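Immunomodulatory active chitinase (PDB 6G9C) probably binds and hydrolyses chitin as a family 18 glycosyl hydrolase, and displays immunomodulatory properties in inflammatory lung disease. Local coordinates at residues T40-Y45 against F366-D371; H56-L61 against K386-I391; L72-T77 against T116-K121; A130-S135 against Q168-K173. All blocks are in the same frame, centred on the assembly; numbering follows the deposited sequence.

The family 18 fold is a TIM barrel. Contacts 1 and 2 join its first and last strands and the loops after them: in contact 1 the loop leaving strand 34-40 meets the end of strand 364-368, its parallel neighbour, and in contact 2 the following loops meet. Their segments alternate in sequence, their centres lie about 13 Å apart, and they share packing round I391. Contacts 3 and 4 come in series between these segments. They touch, their centres about 14 Å apart, where the 72-77 turn packs on helix 126-142, the helix that follows 117-122. Contact 3 lies about 35 Å from contact 2, centre to centre. Contacts 1 and 2 thus close the barrel, while 3 and 4 pack its outer layer.

Contact 1 of 4, residues T40-Y45 against F366-D371; sequences TNWAQY and FVWTLD. With EDO (1,2-ethanediol), chain C.
With its CG wedged between backbone N and carbonyl carbon (chi1 48°), D371 holds its carboxylate against T40, whose OG1 sits likewise on its own residue (chi1 68°). T40 OG1 donates to D371 OD2 over 2.8 Å, approaching from above the carboxylate plane. Two waters back up this bond, one bridging T40 N to OD2, the other T40 OG1 to OD1. R46 forms a salt bridge with OD1, and the A43 methyl packs on the carboxylate, CB 3.5 Å from D371 CG. T40 CG2 lies over one face of the W368 indole and meets T369 CG2 at 3.6 Å. W42 touches the same indole, with W368 CH2 4.0 Å from W42 CH2 near the plane of the W42 ring. W368 NE1 gives an almost straight hydrogen bond (178°) to O1 of an ethanediol, probably from the crystallisation liquor, in the indole plane at 2.8 Å. A cis peptide joins W368 to T369, as in the tryptophan that floors the catalytic cleft of family 18 chitinases; W368 probably plays that part here. Y38 of strand 34-40 meets its ring, A68 and F69 of strand 64-72 pack beside it, and T274 OG1 of strand 268-281 is hydrogen-bonded to T369 O.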
# COMPACT_ATOMS: atom_id res chain seq x y z
N THR A 40 -13.58 6.99 12.14
CA THR A 40 -14.05 8.38 12.14
C THR A 40 -12.88 9.34 12.35
O THR A 40 -12.08 9.16 13.28
CB THR A 40 -15.14 8.63 13.20
OG1 THR A 40 -14.58 8.52 14.52
CG2 THR A 40 -16.30 7.65 13.05
N ASN A 41 -12.81 10.38 11.52
CA ASN A 41 -11.65 11.26 11.55
C ASN A 41 -11.75 12.36 12.62
O ASN A 41 -10.89 13.26 12.65
CB ASN A 41 -11.37 11.86 10.15
CG ASN A 41 -12.53 12.66 9.59
OD1 ASN A 41 -13.53 12.88 10.27
ND2 ASN A 41 -12.39 13.13 8.34
N TRP A 42 -12.75 12.31 13.52
CA TRP A 42 -12.76 13.19 14.68
C TRP A 42 -12.45 12.46 15.99
O TRP A 42 -12.33 13.11 17.03
CB TRP A 42 -14.12 13.90 14.80
CG TRP A 42 -15.30 12.99 14.96
CD1 TRP A 42 -15.89 12.60 16.13
CD2 TRP A 42 -16.07 12.38 13.90
NE1 TRP A 42 -16.96 11.77 15.87
CE2 TRP A 42 -17.09 11.62 14.51
CE3 TRP A 42 -15.98 12.40 12.50
CZ2 TRP A 42 -18.02 10.88 13.76
CZ3 TRP A 42 -16.91 11.67 11.76
CH2 TRP A 42 -17.91 10.92 12.39
N ALA A 43 -12.30 11.13 15.96
CA ALA A 43 -11.94 10.39 17.18
C ALA A 43 -10.53 10.72 17.65
O ALA A 43 -10.20 10.48 18.83
CB ALA A 43 -12.10 8.89 16.95
N GLN A 44 -9.69 11.28 16.77
CA GLN A 44 -8.37 11.76 17.13
C GLN A 44 -8.42 12.89 18.14
O GLN A 44 -7.37 13.24 18.70
CB GLN A 44 -7.62 12.26 15.90
CG GLN A 44 -8.39 13.37 15.16
CD GLN A 44 -7.57 14.08 14.11
OE1 GLN A 44 -6.41 14.45 14.34
NE2 GLN A 44 -8.17 14.32 12.95
N TYR A 45 -9.58 13.50 18.36
CA TYR A 45 -9.66 14.63 19.29
C TYR A 45 -10.11 14.22 20.68
O TYR A 45 -10.12 15.07 21.58
CB TYR A 45 -10.60 15.70 18.72
CG TYR A 45 -10.14 16.23 17.37
CD1 TYR A 45 -8.89 16.83 17.23
CD2 TYR A 45 -10.94 16.12 16.24
CE1 TYR A 45 -8.45 17.31 16.00
CE2 TYR A 45 -10.52 16.60 15.00
CZ TYR A 45 -9.27 17.19 14.89
OH TYR A 45 -8.85 17.67 13.68
N PHE A 366 -21.64 -4.70 9.98
CA PHE A 366 -20.69 -3.61 10.09
C PHE A 366 -20.89 -2.93 11.44
O PHE A 366 -21.97 -3.01 12.03
CB PHE A 366 -20.83 -2.61 8.93
CG PHE A 366 -22.03 -1.69 9.05
CD1 PHE A 366 -21.93 -0.48 9.72
CD2 PHE A 366 -23.25 -2.03 8.46
CE1 PHE A 366 -23.02 0.38 9.81
CE2 PHE A 366 -24.33 -1.20 8.56
CZ PHE A 366 -24.23 0.02 9.23
N VAL A 367 -19.83 -2.30 11.94
CA VAL A 367 -19.88 -1.63 13.23
C VAL A 367 -19.70 -0.13 13.05
O VAL A 367 -18.83 0.33 12.28
CB VAL A 367 -18.85 -2.18 14.25
CG1 VAL A 367 -19.11 -3.64 14.50
CG2 VAL A 367 -17.44 -1.99 13.74
N TRP A 368 -20.51 0.64 13.75
CA TRP A 368 -20.31 2.08 13.93
C TRP A 368 -20.08 2.26 15.43
O TRP A 368 -21.05 2.21 16.19
CB TRP A 368 -21.54 2.87 13.42
CG TRP A 368 -21.41 4.34 13.67
CD1 TRP A 368 -21.75 5.00 14.81
CD2 TRP A 368 -20.90 5.33 12.76
NE1 TRP A 368 -21.47 6.35 14.67
CE2 TRP A 368 -20.95 6.57 13.43
CE3 TRP A 368 -20.41 5.28 11.46
CZ2 TRP A 368 -20.51 7.75 12.84
CZ3 TRP A 368 -19.97 6.45 10.87
CH2 TRP A 368 -20.03 7.67 11.56
N THR A 369 -18.84 2.45 15.90
CA THR A 369 -17.60 2.71 15.17
C THR A 369 -16.47 1.88 15.78
O THR A 369 -16.63 1.27 16.84
CB THR A 369 -17.13 4.17 15.29
OG1 THR A 369 -16.80 4.42 16.66
CG2 THR A 369 -18.18 5.17 14.85
N LEU A 370 -15.30 1.93 15.15
CA LEU A 370 -14.12 1.31 15.77
C LEU A 370 -13.77 1.99 17.08
O LEU A 370 -13.27 1.34 18.01
CB LEU A 370 -12.93 1.39 14.82
CG LEU A 370 -12.88 0.48 13.60
CD1 LEU A 370 -11.95 1.08 12.55
CD2 LEU A 370 -12.43 -0.94 14.00
N ASP A 371 -13.98 3.30 17.18
CA ASP A 371 -13.44 4.08 18.29
C ASP A 371 -14.37 4.11 19.50
O ASP A 371 -14.01 4.72 20.50
CB ASP A 371 -13.13 5.50 17.84
CG ASP A 371 -14.28 6.13 17.07
OD1 ASP A 371 -15.22 6.65 17.71
OD2 ASP A 371 -14.24 6.10 15.82
C1 EDO C . -23.08 8.05 17.34
O1 EDO C . -21.87 8.35 16.64
C2 EDO C . -23.13 9.03 18.50
O2 EDO C . -23.23 10.38 18.04
O HOH W 1 -12.25 5.32 14.31
O HOH W 2 -16.66 8.63 16.61

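Contact 2 of 4, residues H56-L61 against K386-I391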
# COMPACT_ATOMS: atom_id res chain seq x y z
N HIS A 56 -4.22 1.99 15.98
CA HIS A 56 -4.99 1.22 16.95
C HIS A 56 -5.84 0.14 16.31
O HIS A 56 -6.35 -0.73 17.03
CB HIS A 56 -5.87 2.16 17.78
CG HIS A 56 -5.10 2.99 18.77
ND1 HIS A 56 -5.38 4.32 19.01
CD2 HIS A 56 -4.07 2.67 19.59
CE1 HIS A 56 -4.55 4.78 19.93
NE2 HIS A 56 -3.73 3.80 20.29
N TYR A 57 -6.01 0.17 14.98
CA TYR A 57 -6.73 -0.90 14.30
C TYR A 57 -6.00 -2.22 14.52
O TYR A 57 -4.78 -2.26 14.68
CB TYR A 57 -6.85 -0.60 12.79
CG TYR A 57 -7.50 -1.74 12.02
CD1 TYR A 57 -8.88 -1.93 12.06
CD2 TYR A 57 -6.73 -2.64 11.28
CE1 TYR A 57 -9.48 -2.97 11.38
CE2 TYR A 57 -7.33 -3.69 10.59
CZ TYR A 57 -8.69 -3.86 10.66
OH TYR A 57 -9.31 -4.90 10.00
N GLN A 58 -6.76 -3.31 14.56
CA GLN A 58 -6.20 -4.64 14.82
C GLN A 58 -6.44 -5.52 13.60
O GLN A 58 -7.57 -5.64 13.13
CB GLN A 58 -6.84 -5.26 16.07
CG GLN A 58 -6.47 -6.71 16.33
CD GLN A 58 -6.95 -7.17 17.71
OE1 GLN A 58 -6.45 -6.71 18.73
NE2 GLN A 58 -7.94 -8.05 17.72
N ALA A 59 -5.36 -6.13 13.09
CA ALA A 59 -5.45 -6.93 11.87
C ALA A 59 -6.56 -7.97 11.96
O ALA A 59 -6.76 -8.61 13.00
CB ALA A 59 -4.11 -7.63 11.61
N ASN A 60 -7.32 -8.09 10.86
CA ASN A 60 -8.39 -9.06 10.63
C ASN A 60 -9.68 -8.77 11.39
O ASN A 60 -10.60 -9.59 11.37
CB ASN A 60 -7.91 -10.48 10.94
CG ASN A 60 -6.82 -10.93 10.00
OD1 ASN A 60 -6.94 -10.77 8.79
ND2 ASN A 60 -5.74 -11.46 10.55
N LEU A 61 -9.76 -7.64 12.08
CA LEU A 61 -11.02 -7.22 12.69
C LEU A 61 -12.12 -7.07 11.64
O LEU A 61 -13.24 -7.57 11.82
CB LEU A 61 -10.79 -5.89 13.40
CG LEU A 61 -11.44 -5.50 14.71
CD1 LEU A 61 -11.25 -6.58 15.74
CD2 LEU A 61 -10.81 -4.19 15.14
N LYS A 386 -9.03 -7.92 26.99
CA LYS A 386 -9.18 -8.15 25.57
C LYS A 386 -9.41 -6.83 24.85
O LYS A 386 -10.21 -6.00 25.30
CB LYS A 386 -10.35 -9.11 25.31
CG LYS A 386 -10.50 -9.57 23.86
CD LYS A 386 -11.71 -10.47 23.70
CE LYS A 386 -11.81 -11.06 22.31
NZ LYS A 386 -13.01 -11.95 22.18
N LYS A 387 -8.68 -6.62 23.76
CA LYS A 387 -8.95 -5.48 22.89
C LYS A 387 -10.15 -5.78 22.01
O LYS A 387 -10.33 -6.92 21.54
CB LYS A 387 -7.73 -5.15 22.03
CG LYS A 387 -6.51 -4.70 22.83
CD LYS A 387 -5.23 -4.76 22.02
CE LYS A 387 -4.01 -4.77 22.92
NZ LYS A 387 -3.82 -6.09 23.60
N TYR A 388 -10.96 -4.76 21.76
CA TYR A 388 -12.13 -4.85 20.90
C TYR A 388 -13.05 -6.00 21.34
O TYR A 388 -13.30 -6.92 20.55
CB TYR A 388 -11.71 -5.03 19.45
CG TYR A 388 -10.97 -3.87 18.84
CD1 TYR A 388 -11.67 -2.78 18.34
CD2 TYR A 388 -9.57 -3.88 18.74
CE1 TYR A 388 -11.02 -1.72 17.77
CE2 TYR A 388 -8.89 -2.82 18.16
CZ TYR A 388 -9.64 -1.74 17.67
OH TYR A 388 -9.00 -0.67 17.08
N PRO A 389 -13.52 -6.00 22.59
CA PRO A 389 -14.41 -7.10 23.01
C PRO A 389 -15.68 -7.18 22.17
O PRO A 389 -16.21 -8.28 21.96
CB PRO A 389 -14.72 -6.76 24.48
CG PRO A 389 -14.53 -5.27 24.56
CD PRO A 389 -13.39 -4.97 23.62
N LEU A 390 -16.17 -6.04 21.69
CA LEU A 390 -17.37 -6.05 20.85
C LEU A 390 -17.05 -6.41 19.40
O LEU A 390 -17.63 -7.35 18.84
CB LEU A 390 -18.07 -4.69 20.90
CG LEU A 390 -18.50 -4.17 22.27
CD1 LEU A 390 -19.46 -3.00 22.13
CD2 LEU A 390 -19.13 -5.28 23.07
N ILE A 391 -16.13 -5.68 18.78
CA ILE A 391 -15.94 -5.81 17.34
C ILE A 391 -15.30 -7.15 16.97
O ILE A 391 -15.59 -7.70 15.90
CB ILE A 391 -15.16 -4.59 16.82
CG1 ILE A 391 -15.96 -3.32 17.10
CG2 ILE A 391 -14.91 -4.69 15.31
CD1 ILE A 391 -15.23 -2.05 16.80
O HOH W 3 -9.10 -8.93 20.26
O HOH W 4 -13.98 -8.90 14.16
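The phenol oxygen of Y388 is gripped twice: its OH donates to H56 O over 2.7 Å and is also hydrogen-bonded to the hydroxyl of Y52. The carbonyl is approached well above its own plane (56° out of it), although H56 O lies at the tyrosine ring's edge, in the ring plane. One face of that ring carries L61, whose CD2 stands 3.5 Å from the Y388 centroid and only 5° off the normal, a CH-pi contact. L61 has a chi1 of -143°, well off a staggered value, with CD2 over the ring and CG against I391 CG2 at 3.6 Å. Q58 adds its CB beside Y388 CE2, 3.8 Å away, and runs on extended to K387, OE1 lying 3.9 Å from K387 CB, while a water accepts from Q58 NE2 and donates to K387 O. A second water donates to both L61 O and I391 O, tying the two main chains together. The contact thus joins the loop after the first barrel strand, 34-40, to the loop after the last, 364-368. The type II turn Q58-L61 leads into C62, joined by a disulfide to C37 of strand 34-40. On the 386-391 side, D373 accepts from the backbone N of L390 and I391, I391 packs on T274 of strand 268-281, and helix 392-398 begins just after the contact.

Contact 3 of 4, residues L72-T77 against T116-K121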
# COMPACT_ATOMS: atom_id res chain seq x y z
N LEU A 72 -18.12 17.24 0.96
CA LEU A 72 -18.73 17.67 -0.30
C LEU A 72 -18.88 19.19 -0.27
O LEU A 72 -19.72 19.72 0.47
CB LEU A 72 -20.09 17.00 -0.52
CG LEU A 72 -20.85 17.39 -1.80
CD1 LEU A 72 -20.03 17.01 -3.03
CD2 LEU A 72 -22.21 16.72 -1.85
N ASN A 73 -18.09 19.88 -1.08
CA ASN A 73 -18.10 21.33 -1.13
C ASN A 73 -19.37 21.83 -1.81
O ASN A 73 -20.10 21.09 -2.46
CB ASN A 73 -16.87 21.84 -1.89
CG ASN A 73 -15.59 21.64 -1.12
OD1 ASN A 73 -15.53 21.89 0.09
ND2 ASN A 73 -14.56 21.19 -1.82
N ASP A 74 -19.62 23.14 -1.64
CA ASP A 74 -20.81 23.75 -2.22
C ASP A 74 -20.84 23.63 -3.74
O ASP A 74 -21.92 23.55 -4.33
CB ASP A 74 -20.89 25.22 -1.81
CG ASP A 74 -21.14 25.39 -0.33
OD1 ASP A 74 -21.40 24.38 0.34
OD2 ASP A 74 -21.06 26.53 0.16
N ASP A 75 -19.67 23.62 -4.38
CA ASP A 75 -19.61 23.54 -5.83
C ASP A 75 -19.62 22.10 -6.34
O ASP A 75 -19.42 21.89 -7.54
CB ASP A 75 -18.37 24.28 -6.36
CG ASP A 75 -17.06 23.63 -5.93
OD1 ASP A 75 -17.07 22.59 -5.25
OD2 ASP A 75 -16.00 24.20 -6.28
N PHE A 76 -19.83 21.14 -5.45
CA PHE A 76 -20.00 19.70 -5.71
C PHE A 76 -18.67 18.97 -5.88
O PHE A 76 -18.68 17.79 -6.29
CB PHE A 76 -20.88 19.43 -6.94
CG PHE A 76 -22.16 20.24 -6.96
CD1 PHE A 76 -22.92 20.38 -5.81
CD2 PHE A 76 -22.59 20.86 -8.13
CE1 PHE A 76 -24.09 21.12 -5.82
CE2 PHE A 76 -23.76 21.60 -8.14
CZ PHE A 76 -24.51 21.73 -6.98
N THR A 77 -17.54 19.60 -5.60
CA THR A 77 -16.27 18.89 -5.62
C THR A 77 -15.99 18.24 -4.26
O THR A 77 -16.58 18.60 -3.24
CB THR A 77 -15.12 19.83 -6.00
OG1 THR A 77 -15.03 20.88 -5.03
CG2 THR A 77 -15.35 20.44 -7.39
N THR A 116 -28.68 17.36 4.00
CA THR A 116 -29.04 16.96 2.64
C THR A 116 -29.00 18.09 1.63
O THR A 116 -29.15 17.82 0.43
CB THR A 116 -30.44 16.34 2.63
OG1 THR A 116 -31.41 17.30 3.07
CG2 THR A 116 -30.48 15.12 3.57
N ALA A 117 -28.79 19.35 2.05
CA ALA A 117 -28.97 20.48 1.14
C ALA A 117 -28.07 20.37 -0.10
O ALA A 117 -28.54 20.52 -1.24
CB ALA A 117 -28.70 21.79 1.87
N THR A 118 -26.78 20.12 0.11
CA THR A 118 -25.87 20.03 -1.02
C THR A 118 -26.11 18.76 -1.83
O THR A 118 -26.09 18.81 -3.07
CB THR A 118 -24.42 20.09 -0.55
OG1 THR A 118 -24.25 21.23 0.30
CG2 THR A 118 -23.46 20.21 -1.74
N PHE A 119 -26.33 17.62 -1.16
CA PHE A 119 -26.66 16.39 -1.88
C PHE A 119 -27.83 16.62 -2.84
O PHE A 119 -27.78 16.23 -4.01
CB PHE A 119 -27.02 15.27 -0.91
CG PHE A 119 -25.83 14.47 -0.42
CD1 PHE A 119 -24.89 13.98 -1.30
CD2 PHE A 119 -25.69 14.20 0.94
CE1 PHE A 119 -23.81 13.23 -0.84
CE2 PHE A 119 -24.61 13.45 1.41
CZ PHE A 119 -23.66 12.97 0.51
N LYS A 120 -28.89 17.27 -2.34
CA LYS A 120 -30.10 17.50 -3.13
C LYS A 120 -29.80 18.28 -4.40
O LYS A 120 -30.31 17.96 -5.48
CB LYS A 120 -31.14 18.25 -2.29
CG LYS A 120 -31.89 17.39 -1.29
CD LYS A 120 -32.88 18.24 -0.49
CE LYS A 120 -33.81 17.37 0.35
NZ LYS A 120 -34.88 16.72 -0.46
N LYS A 121 -28.99 19.34 -4.28
CA LYS A 121 -28.62 20.14 -5.44
C LYS A 121 -27.70 19.35 -6.37
O LYS A 121 -27.90 19.35 -7.60
CB LYS A 121 -27.95 21.44 -5.00
CG LYS A 121 -28.85 22.40 -4.24
CD LYS A 121 -28.15 23.73 -4.00
CE LYS A 121 -28.89 24.55 -2.96
NZ LYS A 121 -28.50 25.99 -2.99
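A beta hairpin between strands 64-72 and 78-79 leans on helix 117-122, pressing L72 and F76 against T118. The threonine methyl is the central atom: T118 CG2 lies 3.7 Å from L72 CD2 and 3.5 Å from the backbone oxygen of N73, and it also meets the F76 ring at its edge, near the ring plane. With L72 CG swung opposite the backbone N (chi1 179°), L72 CD2 extends past the threonine to F119 CD1, 3.9 Å away. Farther along the helix, F76 CE1 approaches K121 CB at 4.0 Å, while the rest of the lysine chain turns from the phenylalanine. The type I turn N73-F76 ends at F76 in the left-handed region (phi 83°), the bulge residue of a type I plus G1 bulge hairpin, with N73 N bonded to T77 O and F76 N to N73 O. D75 braces the corner by an Asx turn: its OD1 accepts from T77 N and, at 2.7 Å, from T77 OG1. N73 ND2 reaches that same hydroxyl in its amide plane. The buried F119 stacks on W152, and L72 also packs on F132 of helix 126-142.

Contact 4 of 4, residues A130-S135 against Q168-K173; sequences AKFISS and QEILAK
I133 of helix 126-142 presses between E169, I170 and K173 of helix 160-181, two helices on the outside of the TIM barrel. The short segments run in roughly the same direction, their axes inclined at 40° (signed -40°) and 10.4 Å apart at closest approach, a separation bridged mainly by I133, with I170 and the aliphatic parts of E169 and K173.

Apolar packing makes up most of the contact. The isoleucine spreads its branches in different directions: I133 CD1 reaches E169 CB at 3.6 Å and lies nearly as close to the backbone N of I170, CG1 meets I170 CG1 at 3.9 Å, and CG2 is left for the lysine. On the barrel side, I170 CD1 comes up to the edge of the F132 ring near its plane, a loose contact of 4.5 Å with CE2. F132 and I170 both continue onto F148 of strand 147-151, which links the helix pair to the barrel wall.

The charged groups contribute their carbon chains here and find polar partners beyond the two segments. The E169 carboxylate forms a salt bridge with R129, one helical turn before I133, and K173 NZ pairs with E176 on its own helix.

The K173 chain bends at chi2 (67°) as it passes the isoleucine, and its CG sits tightly, 3.5 Å from I133 CG2.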
# COMPACT_ATOMS: atom_id res chain seq x y z
N ALA A 130 -22.16 14.77 -12.79
CA ALA A 130 -20.92 14.48 -13.51
C ALA A 130 -19.75 15.26 -12.92
O ALA A 130 -18.63 14.73 -12.83
CB ALA A 130 -21.08 14.81 -15.00
N LYS A 131 -19.97 16.52 -12.54
CA LYS A 131 -18.92 17.29 -11.89
C LYS A 131 -18.49 16.63 -10.59
O LYS A 131 -17.30 16.45 -10.32
CB LYS A 131 -19.39 18.72 -11.64
CG LYS A 131 -18.27 19.61 -11.14
CD LYS A 131 -18.74 21.02 -10.85
CE LYS A 131 -17.62 21.84 -10.24
NZ LYS A 131 -17.96 23.29 -10.15
N PHE A 132 -19.47 16.25 -9.76
CA PHE A 132 -19.17 15.53 -8.52
C PHE A 132 -18.42 14.23 -8.79
O PHE A 132 -17.42 13.92 -8.14
CB PHE A 132 -20.46 15.27 -7.76
CG PHE A 132 -20.32 14.23 -6.68
CD1 PHE A 132 -19.62 14.51 -5.53
CD2 PHE A 132 -20.88 12.97 -6.84
CE1 PHE A 132 -19.48 13.57 -4.54
CE2 PHE A 132 -20.74 12.02 -5.85
CZ PHE A 132 -20.04 12.32 -4.69
N ILE A 133 -18.92 13.43 -9.73
CA ILE A 133 -18.34 12.10 -9.97
C ILE A 133 -16.89 12.21 -10.44
O ILE A 133 -16.02 11.46 -9.99
CB ILE A 133 -19.21 11.32 -10.99
CG1 ILE A 133 -20.51 10.84 -10.34
CG2 ILE A 133 -18.45 10.14 -11.55
CD1 ILE A 133 -21.53 10.34 -11.35
N SER A 134 -16.61 13.16 -11.35
CA SER A 134 -15.23 13.37 -11.80
C SER A 134 -14.34 13.78 -10.64
O SER A 134 -13.21 13.30 -10.50
CB SER A 134 -15.18 14.43 -12.90
OG SER A 134 -15.80 13.96 -14.08
N SER A 135 -14.83 14.69 -9.79
CA SER A 135 -14.08 15.11 -8.61
C SER A 135 -13.84 13.94 -7.66
O SER A 135 -12.74 13.78 -7.12
CB SER A 135 -14.83 16.22 -7.89
OG SER A 135 -14.11 16.67 -6.76
N GLN A 168 -26.39 4.93 -10.45
CA GLN A 168 -26.10 4.28 -11.72
C GLN A 168 -24.90 4.94 -12.41
O GLN A 168 -24.06 4.25 -13.00
CB GLN A 168 -27.33 4.33 -12.63
CG GLN A 168 -28.50 3.50 -12.12
CD GLN A 168 -29.78 3.78 -12.89
OE1 GLN A 168 -29.95 4.87 -13.42
NE2 GLN A 168 -30.66 2.79 -12.96
N GLU A 169 -24.82 6.27 -12.34
CA GLU A 169 -23.72 6.98 -13.00
C GLU A 169 -22.39 6.79 -12.27
O GLU A 169 -21.33 6.72 -12.93
CB GLU A 169 -24.07 8.46 -13.13
CG GLU A 169 -25.19 8.71 -14.18
CD GLU A 169 -25.91 10.05 -14.03
OE1 GLU A 169 -25.38 10.96 -13.36
OE2 GLU A 169 -27.02 10.19 -14.58
N ILE A 170 -22.40 6.72 -10.94
CA ILE A 170 -21.17 6.42 -10.19
C ILE A 170 -20.59 5.08 -10.64
O ILE A 170 -19.41 4.97 -11.00
CB ILE A 170 -21.41 6.42 -8.67
CG1 ILE A 170 -21.54 7.85 -8.12
CG2 ILE A 170 -20.25 5.66 -7.91
CD1 ILE A 170 -22.23 7.92 -6.74
N LEU A 171 -21.43 4.04 -10.65
CA LEU A 171 -20.94 2.72 -11.04
C LEU A 171 -20.42 2.73 -12.46
O LEU A 171 -19.35 2.18 -12.74
CB LEU A 171 -22.04 1.66 -10.87
CG LEU A 171 -21.66 0.26 -11.35
CD1 LEU A 171 -20.51 -0.32 -10.53
CD2 LEU A 171 -22.85 -0.68 -11.32
N ALA A 172 -21.14 3.39 -13.38
CA ALA A 172 -20.69 3.47 -14.77
C ALA A 172 -19.31 4.10 -14.86
O ALA A 172 -18.45 3.63 -15.62
CB ALA A 172 -21.71 4.25 -15.61
N LYS A 173 -19.09 5.20 -14.13
CA LYS A 173 -17.78 5.84 -14.14
C LYS A 173 -16.72 4.91 -13.56
O LYS A 173 -15.61 4.82 -14.10
CB LYS A 173 -17.81 7.14 -13.35
CG LYS A 173 -16.51 7.93 -13.43
CD LYS A 173 -16.30 8.44 -14.85
CE LYS A 173 -15.40 9.67 -14.89
NZ LYS A 173 -14.63 9.80 -16.16